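Local coordinates for protein aspartate aminotransferase (Giardia lamblia, PDB 3MEB) that probably catalyses, as a homodimer using pyridoxal 5'-phosphate, the reversible transfer of an amino group from L-aspartate to 2-oxoglutarate, giving oxaloacetate and L-glutamate, at residues A[356-368]-A[382-394]. Numbering follows the deposited sequence.
Sequences RIHRMRSLLHASL and WDHILTAIGMFTF
Arg361 reaches from helix 340-370 into the curve of 382-394, its chain extended from CG to NE, and its guanidinium is gripped by three main-chain oxygens and the Thr393 hydroxyl. Arg361 NH2 gives a nearly straight bond to Phe392 O (2.8 Å, 169°) and another to Gly390 O (2.9 Å), both acceptors lying in the guanidinium plane. Arg361 NH1 bonds to Ile385 O (2.8 Å) and Thr393 OG1 (2.8 Å), each slightly tilted from that plane, while Ala388 O covers one face. Water 2 accepts from NE and donates to Gly390 O, so bonds on all three nitrogens fix the buried group's rotation. Ile385 packs as a knob among Arg361, Leu364, His365 and Leu368. Ile385 CD1 is pressed to 3.3 Å from Leu368 CD1, a tight spot, and the same Leu368 methyl lies over the five-membered ring of Trp382. The flank nearer solvent is more polar: water 1 links His358 ND1 to Leu386 O, and exposed Asp383 OD1 accepts a hydrogen bond from His365 NE2 on its anti side (2.9 Å). With CG anti to the backbone N (chi1 175°), the His365 ring receives Leu386 CD1 squarely over one face, a CH-pi contact 3.5 Å from its centroid. The contact ties the long helix to strand 392-394, antiparallel to 419-421, in the small domain of a fold-type I aminotransferase; the side chain of Phe392, on that strand, lies next to Asn213 and Tyr244 of the pyridoxal phosphate pocket.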
ATOM      1  N   ARG A 356      -0.948 -15.194 -27.518  1.00  2.00           N
ATOM      2  CA  ARG A 356      -2.258 -15.828 -27.279  1.00  2.49           C
ATOM      3  C   ARG A 356      -3.412 -14.843 -27.472  1.00  2.79           C
ATOM      4  O   ARG A 356      -4.480 -15.194 -28.017  1.00  4.39           O
ATOM      5  CB  ARG A 356      -2.338 -16.509 -25.915  1.00  2.47           C
ATOM      6  CG  ARG A 356      -3.350 -17.652 -25.919  1.00  4.49           C
ATOM      7  CD  ARG A 356      -3.568 -18.285 -24.547  1.00  7.27           C
ATOM      8  NE  ARG A 356      -4.440 -17.471 -23.687  1.00  5.55           N
ATOM      9  CZ  ARG A 356      -5.747 -17.289 -23.855  1.00  5.87           C
ATOM     10  NH1 ARG A 356      -6.400 -16.495 -23.015  1.00  6.00           N
ATOM     11  NH2 ARG A 356      -6.400 -17.835 -24.882  1.00  5.77           N
ATOM     12  N   ILE A 357      -3.185 -13.619 -27.051  1.00  2.51           N
ATOM     13  CA  ILE A 357      -4.155 -12.572 -27.190  1.00  2.65           C
ATOM     14  C   ILE A 357      -4.448 -12.325 -28.668  1.00  3.25           C
ATOM     15  O   ILE A 357      -5.601 -12.242 -29.053  1.00  3.13           O
ATOM     16  CB  ILE A 357      -3.695 -11.280 -26.493  1.00  2.79           C
ATOM     17  CG1 ILE A 357      -3.718 -11.474 -24.965  1.00  4.10           C
ATOM     18  CG2 ILE A 357      -4.598 -10.100 -26.895  1.00  2.00           C
ATOM     19  CD1 ILE A 357      -3.038 -10.309 -24.211  1.00  5.31           C
ATOM     20  N   HIS A 358      -3.402 -12.227 -29.482  1.00  3.81           N
ATOM     21  CA  HIS A 358      -3.604 -12.076 -30.910  1.00  5.10           C
ATOM     22  C   HIS A 358      -4.397 -13.239 -31.504  1.00  3.97           C
ATOM     23  O   HIS A 358      -5.334 -13.024 -32.244  1.00  3.53           O
ATOM     24  CB  HIS A 358      -2.272 -11.819 -31.633  1.00  6.48           C
ATOM     25  CG  HIS A 358      -1.820 -10.402 -31.505  1.00  9.45           C
ATOM     26  ND1 HIS A 358      -2.519  -9.356 -32.067  1.00 12.79           N
ATOM     27  CD2 HIS A 358      -0.771  -9.850 -30.851  1.00 12.55           C
ATOM     28  CE1 HIS A 358      -1.916  -8.221 -31.769  1.00 16.20           C
ATOM     29  NE2 HIS A 358      -0.853  -8.495 -31.033  1.00 15.73           N
ATOM     30  N   ARG A 359      -4.045 -14.468 -31.181  1.00  3.80           N
ATOM     31  CA  ARG A 359      -4.799 -15.620 -31.692  1.00  4.62           C
ATOM     32  C   ARG A 359      -6.293 -15.588 -31.302  1.00  4.62           C
ATOM     33  O   ARG A 359      -7.144 -15.962 -32.101  1.00  3.49           O
ATOM     34  CB  ARG A 359      -4.167 -16.937 -31.210  1.00  5.63           C
ATOM     35  CG  ARG A 359      -2.848 -17.224 -31.897  1.00  9.64           C
ATOM     36  CD  ARG A 359      -2.385 -18.679 -31.700  1.00 13.19           C
ATOM     37  NE  ARG A 359      -2.196 -19.006 -30.278  1.00 16.09           N
ATOM     38  CZ  ARG A 359      -1.075 -18.776 -29.586  1.00 18.29           C
ATOM     39  NH1 ARG A 359      -0.010 -18.222 -30.171  1.00 19.57           N
ATOM     40  NH2 ARG A 359      -1.000 -19.115 -28.308  1.00 16.88           N
ATOM     41  N   MET A 360      -6.592 -15.095 -30.098  1.00  4.29           N
ATOM     42  CA  MET A 360      -7.971 -14.914 -29.654  1.00  4.64           C
ATOM     43  C   MET A 360      -8.670 -13.761 -30.382  1.00  4.20           C
ATOM     44  O   MET A 360      -9.830 -13.844 -30.680  1.00  5.26           O
ATOM     45  CB  MET A 360      -8.038 -14.703 -28.142  1.00  5.15           C
ATOM     46  CG  MET A 360      -7.671 -15.933 -27.295  1.00  4.73           C
ATOM     47  SD  MET A 360      -8.596 -17.442 -27.627  1.00  5.98           S
ATOM     48  CE  MET A 360      -7.631 -18.157 -28.978  1.00  5.50           C
ATOM     49  N   ARG A 361      -7.966 -12.689 -30.671  1.00  4.28           N
ATOM     50  CA  ARG A 361      -8.518 -11.640 -31.532  1.00  4.02           C
ATOM     51  C   ARG A 361      -8.949 -12.206 -32.891  1.00  4.32           C
ATOM     52  O   ARG A 361     -10.078 -11.992 -33.331  1.00  3.08           O
ATOM     53  CB  ARG A 361      -7.490 -10.546 -31.736  1.00  5.35           C
ATOM     54  CG  ARG A 361      -7.255  -9.676 -30.496  1.00  5.72           C
ATOM     55  CD  ARG A 361      -6.214  -8.576 -30.780  1.00  6.55           C
ATOM     56  NE  ARG A 361      -5.979  -7.796 -29.576  1.00  6.04           N
ATOM     57  CZ  ARG A 361      -6.882  -7.004 -29.001  1.00  5.25           C
ATOM     58  NH1 ARG A 361      -8.108  -6.869 -29.499  1.00  6.10           N
ATOM     59  NH2 ARG A 361      -6.566  -6.351 -27.901  1.00  2.00           N
ATOM     60  N   SER A 362      -8.070 -12.979 -33.525  1.00  4.56           N
ATOM     61  CA  SER A 362      -8.374 -13.599 -34.816  1.00  4.94           C
ATOM     62  C   SER A 362      -9.512 -14.584 -34.708  1.00  5.06           C
ATOM     63  O   SER A 362     -10.394 -14.598 -35.595  1.00  5.22           O
ATOM     64  CB  SER A 362      -7.142 -14.316 -35.385  1.00  6.04           C
ATOM     65  OG  SER A 362      -6.082 -13.374 -35.488  1.00  8.11           O
ATOM     66  N   LEU A 363      -9.508 -15.417 -33.657  1.00  4.57           N
ATOM     67  CA  LEU A 363     -10.541 -16.438 -33.544  1.00  5.16           C
ATOM     68  C   LEU A 363     -11.901 -15.807 -33.293  1.00  5.07           C
ATOM     69  O   LEU A 363     -12.880 -16.196 -33.932  1.00  4.25           O
ATOM     70  CB  LEU A 363     -10.202 -17.495 -32.510  1.00  5.91           C
ATOM     71  CG  LEU A 363     -11.174 -18.680 -32.330  1.00  7.30           C
ATOM     72  CD1 LEU A 363     -11.398 -19.435 -33.622  1.00  9.34           C
ATOM     73  CD2 LEU A 363     -10.631 -19.622 -31.237  1.00  7.23           C
ATOM     74  N   LEU A 364     -11.978 -14.833 -32.382  1.00  5.01           N
ATOM     75  CA  LEU A 364     -13.282 -14.226 -32.107  1.00  4.46           C
ATOM     76  C   LEU A 364     -13.765 -13.528 -33.385  1.00  4.15           C
ATOM     77  O   LEU A 364     -14.920 -13.659 -33.720  1.00  2.99           O
ATOM     78  CB  LEU A 364     -13.289 -13.230 -30.960  1.00  4.12           C
ATOM     79  CG  LEU A 364     -14.634 -12.547 -30.654  1.00  4.35           C
ATOM     80  CD1 LEU A 364     -15.808 -13.559 -30.317  1.00  5.36           C
ATOM     81  CD2 LEU A 364     -14.370 -11.516 -29.521  1.00  3.35           C
ATOM     82  N   HIS A 365     -12.877 -12.807 -34.073  1.00  3.95           N
ATOM     83  CA  HIS A 365     -13.251 -12.069 -35.292  1.00  4.29           C
ATOM     84  C   HIS A 365     -13.756 -13.007 -36.391  1.00  4.31           C
ATOM     85  O   HIS A 365     -14.759 -12.728 -37.057  1.00  4.40           O
ATOM     86  CB  HIS A 365     -12.066 -11.216 -35.808  1.00  4.87           C
ATOM     87  CG  HIS A 365     -12.340 -10.525 -37.104  1.00  3.44           C
ATOM     88  ND1 HIS A 365     -12.095 -11.111 -38.320  1.00  5.17           N
ATOM     89  CD2 HIS A 365     -12.842  -9.295 -37.374  1.00  5.18           C
ATOM     90  CE1 HIS A 365     -12.459 -10.283 -39.290  1.00  6.47           C
ATOM     91  NE2 HIS A 365     -12.906  -9.167 -38.742  1.00  5.08           N
ATOM     92  N   ALA A 366     -13.065 -14.127 -36.572  1.00  4.81           N
ATOM     93  CA  ALA A 366     -13.480 -15.146 -37.509  1.00  4.70           C
ATOM     94  C   ALA A 366     -14.860 -15.691 -37.154  1.00  5.58           C
ATOM     95  O   ALA A 366     -15.670 -15.947 -38.044  1.00  4.35           O
ATOM     96  CB  ALA A 366     -12.450 -16.302 -37.551  1.00  5.16           C
ATOM     97  N   SER A 367     -15.125 -15.877 -35.852  1.00  6.64           N
ATOM     98  CA  SER A 367     -16.375 -16.487 -35.424  1.00  8.22           C
ATOM     99  C   SER A 367     -17.547 -15.500 -35.642  1.00  9.44           C
ATOM    100  O   SER A 367     -18.667 -15.927 -35.956  1.00 10.28           O
ATOM    101  CB  SER A 367     -16.303 -16.939 -33.952  1.00  8.58           C
ATOM    102  OG  SER A 367     -15.294 -17.910 -33.727  1.00  8.92           O
ATOM    103  N   LEU A 368     -17.284 -14.195 -35.474  1.00  9.11           N
ATOM    104  CA  LEU A 368     -18.273 -13.158 -35.792  1.00  9.01           C
ATOM    105  C   LEU A 368     -18.479 -13.017 -37.321  1.00  9.46           C
ATOM    106  O   LEU A 368     -19.614 -12.893 -37.805  1.00  9.43           O
ATOM    107  CB  LEU A 368     -17.842 -11.828 -35.197  1.00  8.62           C
ATOM    108  CG  LEU A 368     -17.874 -11.775 -33.673  1.00  7.99           C
ATOM    109  CD1 LEU A 368     -17.019 -10.628 -33.128  1.00  6.69           C
ATOM    110  CD2 LEU A 368     -19.338 -11.670 -33.205  1.00  8.95           C
ATOM    111  N   TRP A 382     -16.598  -5.682 -37.295  1.00  4.26           N
ATOM    112  CA  TRP A 382     -15.923  -6.111 -36.095  1.00  4.37           C
ATOM    113  C   TRP A 382     -14.385  -6.096 -36.222  1.00  4.87           C
ATOM    114  O   TRP A 382     -13.667  -6.549 -35.313  1.00  3.47           O
ATOM    115  CB  TRP A 382     -16.406  -7.518 -35.720  1.00  4.66           C
ATOM    116  CG  TRP A 382     -17.815  -7.489 -35.193  1.00  4.69           C
ATOM    117  CD1 TRP A 382     -18.932  -7.889 -35.838  1.00  6.44           C
ATOM    118  CD2 TRP A 382     -18.240  -6.956 -33.930  1.00  5.21           C
ATOM    119  NE1 TRP A 382     -20.047  -7.675 -35.041  1.00  6.19           N
ATOM    120  CE2 TRP A 382     -19.637  -7.098 -33.866  1.00  6.36           C
ATOM    121  CE3 TRP A 382     -17.565  -6.407 -32.832  1.00  4.76           C
ATOM    122  CZ2 TRP A 382     -20.374  -6.697 -32.759  1.00  7.01           C
ATOM    123  CZ3 TRP A 382     -18.278  -6.004 -31.756  1.00  4.89           C
ATOM    124  CH2 TRP A 382     -19.677  -6.163 -31.707  1.00  7.56           C
ATOM    125  N   ASP A 383     -13.887  -5.506 -37.310  1.00  5.02           N
ATOM    126  CA  ASP A 383     -12.449  -5.406 -37.552  1.00  5.42           C
ATOM    127  C   ASP A 383     -11.610  -4.791 -36.399  1.00  4.80           C
ATOM    128  O   ASP A 383     -10.423  -5.099 -36.260  1.00  4.58           O
ATOM    129  CB  ASP A 383     -12.206  -4.660 -38.883  1.00  5.72           C
ATOM    130  CG  ASP A 383     -12.744  -5.429 -40.071  1.00  8.02           C
ATOM    131  OD1 ASP A 383     -13.204  -6.568 -39.884  1.00 10.50           O
ATOM    132  OD2 ASP A 383     -12.744  -4.899 -41.189  1.00 13.19           O
ATOM    133  N   HIS A 384     -12.212  -3.924 -35.602  1.00  3.79           N
ATOM    134  CA  HIS A 384     -11.508  -3.292 -34.513  1.00  4.30           C
ATOM    135  C   HIS A 384     -11.093  -4.277 -33.436  1.00  4.73           C
ATOM    136  O   HIS A 384     -10.214  -3.968 -32.637  1.00  5.16           O
ATOM    137  CB  HIS A 384     -12.338  -2.128 -33.923  1.00  4.59           C
ATOM    138  CG  HIS A 384     -13.737  -2.512 -33.534  1.00  4.52           C
ATOM    139  ND1 HIS A 384     -14.683  -2.927 -34.450  1.00  3.92           N
ATOM    140  CD2 HIS A 384     -14.353  -2.514 -32.328  1.00  4.53           C
ATOM    141  CE1 HIS A 384     -15.810  -3.195 -33.811  1.00  4.52           C
ATOM    142  NE2 HIS A 384     -15.640  -2.940 -32.528  1.00  4.50           N
ATOM    143  N   ILE A 385     -11.739  -5.462 -33.402  1.00  4.83           N
ATOM    144  CA  ILE A 385     -11.237  -6.608 -32.639  1.00  3.88           C
ATOM    145  C   ILE A 385      -9.795  -6.980 -32.970  1.00  4.68           C
ATOM    146  O   ILE A 385      -9.012  -7.381 -32.092  1.00  3.80           O
ATOM    147  CB  ILE A 385     -12.128  -7.842 -32.891  1.00  3.20           C
ATOM    148  CG1 ILE A 385     -13.375  -7.718 -32.034  1.00  2.47           C
ATOM    149  CG2 ILE A 385     -11.369  -9.154 -32.619  1.00  3.61           C
ATOM    150  CD1 ILE A 385     -14.502  -8.678 -32.392  1.00  3.90           C
ATOM    151  N   LEU A 386      -9.432  -6.850 -34.236  1.00  4.69           N
ATOM    152  CA  LEU A 386      -8.117  -7.279 -34.695  1.00  4.72           C
ATOM    153  C   LEU A 386      -7.017  -6.247 -34.416  1.00  4.67           C
ATOM    154  O   LEU A 386      -5.875  -6.630 -34.210  1.00  4.30           O
ATOM    155  CB  LEU A 386      -8.151  -7.605 -36.202  1.00  4.22           C
ATOM    156  CG  LEU A 386      -9.006  -8.807 -36.646  1.00  6.03           C
ATOM    157  CD1 LEU A 386      -9.295  -8.820 -38.193  1.00  3.43           C
ATOM    158  CD2 LEU A 386      -8.359 -10.111 -36.182  1.00  6.27           C
ATOM    159  N   THR A 387      -7.363  -4.954 -34.405  1.00  4.34           N
ATOM    160  CA  THR A 387      -6.389  -3.875 -34.485  1.00  4.08           C
ATOM    161  C   THR A 387      -6.141  -3.164 -33.149  1.00  3.72           C
ATOM    162  O   THR A 387      -5.203  -2.360 -33.057  1.00  3.61           O
ATOM    163  CB  THR A 387      -6.829  -2.825 -35.544  1.00  3.85           C
ATOM    164  OG1 THR A 387      -8.175  -2.456 -35.277  1.00  4.68           O
ATOM    165  CG2 THR A 387      -6.742  -3.432 -36.970  1.00  4.74           C
ATOM    166  N   ALA A 388      -6.982  -3.446 -32.160  1.00  3.26           N
ATOM    167  CA  ALA A 388      -6.866  -2.904 -30.820  1.00  3.44           C
ATOM    168  C   ALA A 388      -5.509  -3.294 -30.282  1.00  4.08           C
ATOM    169  O   ALA A 388      -5.012  -4.394 -30.561  1.00  4.49           O
ATOM    170  CB  ALA A 388      -7.996  -3.443 -29.911  1.00  2.14           C
ATOM    171  N   ILE A 389      -4.911  -2.382 -29.526  1.00  4.70           N
ATOM    172  CA  ILE A 389      -3.605  -2.590 -28.917  1.00  4.38           C
ATOM    173  C   ILE A 389      -3.767  -2.928 -27.453  1.00  4.89           C
ATOM    174  O   ILE A 389      -4.435  -2.190 -26.713  1.00  5.22           O
ATOM    175  CB  ILE A 389      -2.735  -1.302 -29.023  1.00  3.70           C
ATOM    176  CG1 ILE A 389      -2.589  -0.840 -30.479  1.00  4.72           C
ATOM    177  CG2 ILE A 389      -1.388  -1.508 -28.413  1.00  2.00           C
ATOM    178  CD1 ILE A 389      -1.998  -1.871 -31.403  1.00  8.77           C
ATOM    179  N   GLY A 390      -3.108  -4.005 -27.015  1.00  4.80           N
ATOM    180  CA  GLY A 390      -3.133  -4.405 -25.629  1.00  4.02           C
ATOM    181  C   GLY A 390      -4.026  -5.582 -25.349  1.00  4.36           C
ATOM    182  O   GLY A 390      -4.200  -6.474 -26.173  1.00  3.45           O
ATOM    183  N   MET A 391      -4.613  -5.562 -24.159  1.00  4.66           N
ATOM    184  CA  MET A 391      -5.472  -6.629 -23.704  1.00  5.06           C
ATOM    185  C   MET A 391      -6.935  -6.533 -24.126  1.00  5.81           C
ATOM    186  O   MET A 391      -7.645  -7.541 -24.050  1.00  5.75           O
ATOM    187  CB  MET A 391      -5.466  -6.657 -22.180  1.00  5.59           C
ATOM    188  CG  MET A 391      -4.247  -7.268 -21.573  1.00  7.35           C
ATOM    189  SD  MET A 391      -4.437  -7.452 -19.786  1.00  8.89           S
ATOM    190  CE  MET A 391      -2.922  -8.365 -19.423  1.00  8.14           C
ATOM    191  N   PHE A 392      -7.405  -5.337 -24.499  1.00  4.63           N
ATOM    192  CA  PHE A 392      -8.830  -5.121 -24.632  1.00  5.30           C
ATOM    193  C   PHE A 392      -9.277  -4.859 -26.072  1.00  5.12           C
ATOM    194  O   PHE A 392      -8.468  -4.563 -26.994  1.00  4.05           O
ATOM    195  CB  PHE A 392      -9.308  -3.961 -23.749  1.00  5.71           C
ATOM    196  CG  PHE A 392      -8.889  -4.065 -22.284  1.00  5.28           C
ATOM    197  CD1 PHE A 392      -9.527  -4.960 -21.410  1.00  4.95           C
ATOM    198  CD2 PHE A 392      -7.871  -3.271 -21.800  1.00  5.75           C
ATOM    199  CE1 PHE A 392      -9.159  -5.043 -20.072  1.00  3.69           C
ATOM    200  CE2 PHE A 392      -7.459  -3.362 -20.437  1.00  4.60           C
ATOM    201  CZ  PHE A 392      -8.105  -4.240 -19.583  1.00  4.61           C
ATOM    202  N   THR A 393     -10.584  -5.001 -26.269  1.00  5.10           N
ATOM    203  CA  THR A 393     -11.254  -4.380 -27.385  1.00  4.81           C
ATOM    204  C   THR A 393     -12.342  -3.458 -26.819  1.00  5.31           C
ATOM    205  O   THR A 393     -13.145  -3.857 -25.954  1.00  5.12           O
ATOM    206  CB  THR A 393     -11.836  -5.411 -28.392  1.00  5.74           C
ATOM    207  OG1 THR A 393     -10.803  -6.338 -28.815  1.00  4.53           O
ATOM    208  CG2 THR A 393     -12.388  -4.696 -29.592  1.00  5.13           C
ATOM    209  N   PHE A 394     -12.361  -2.219 -27.280  1.00  5.03           N
ATOM    210  CA  PHE A 394     -13.435  -1.300 -26.943  1.00  5.56           C
ATOM    211  C   PHE A 394     -14.529  -1.655 -27.915  1.00  5.09           C
ATOM    212  O   PHE A 394     -14.587  -1.115 -29.012  1.00  6.06           O
ATOM    213  CB  PHE A 394     -12.930   0.139 -27.093  1.00  6.05           C
ATOM    214  CG  PHE A 394     -13.614   1.162 -26.202  1.00  8.42           C
ATOM    215  CD1 PHE A 394     -13.717   0.981 -24.830  1.00 13.43           C
ATOM    216  CD2 PHE A 394     -14.066   2.351 -26.726  1.00 13.22           C
ATOM    217  CE1 PHE A 394     -14.335   1.956 -24.006  1.00 13.14           C
ATOM    218  CE2 PHE A 394     -14.673   3.331 -25.922  1.00 14.62           C
ATOM    219  CZ  PHE A 394     -14.803   3.127 -24.558  1.00 14.86           C
TER
HETATM  220  O   HOH W   1      -4.585  -9.203 -33.642  1.00 16.80           O
HETATM  221  O   HOH W   2      -3.056  -7.576 -28.714  1.00 15.19           O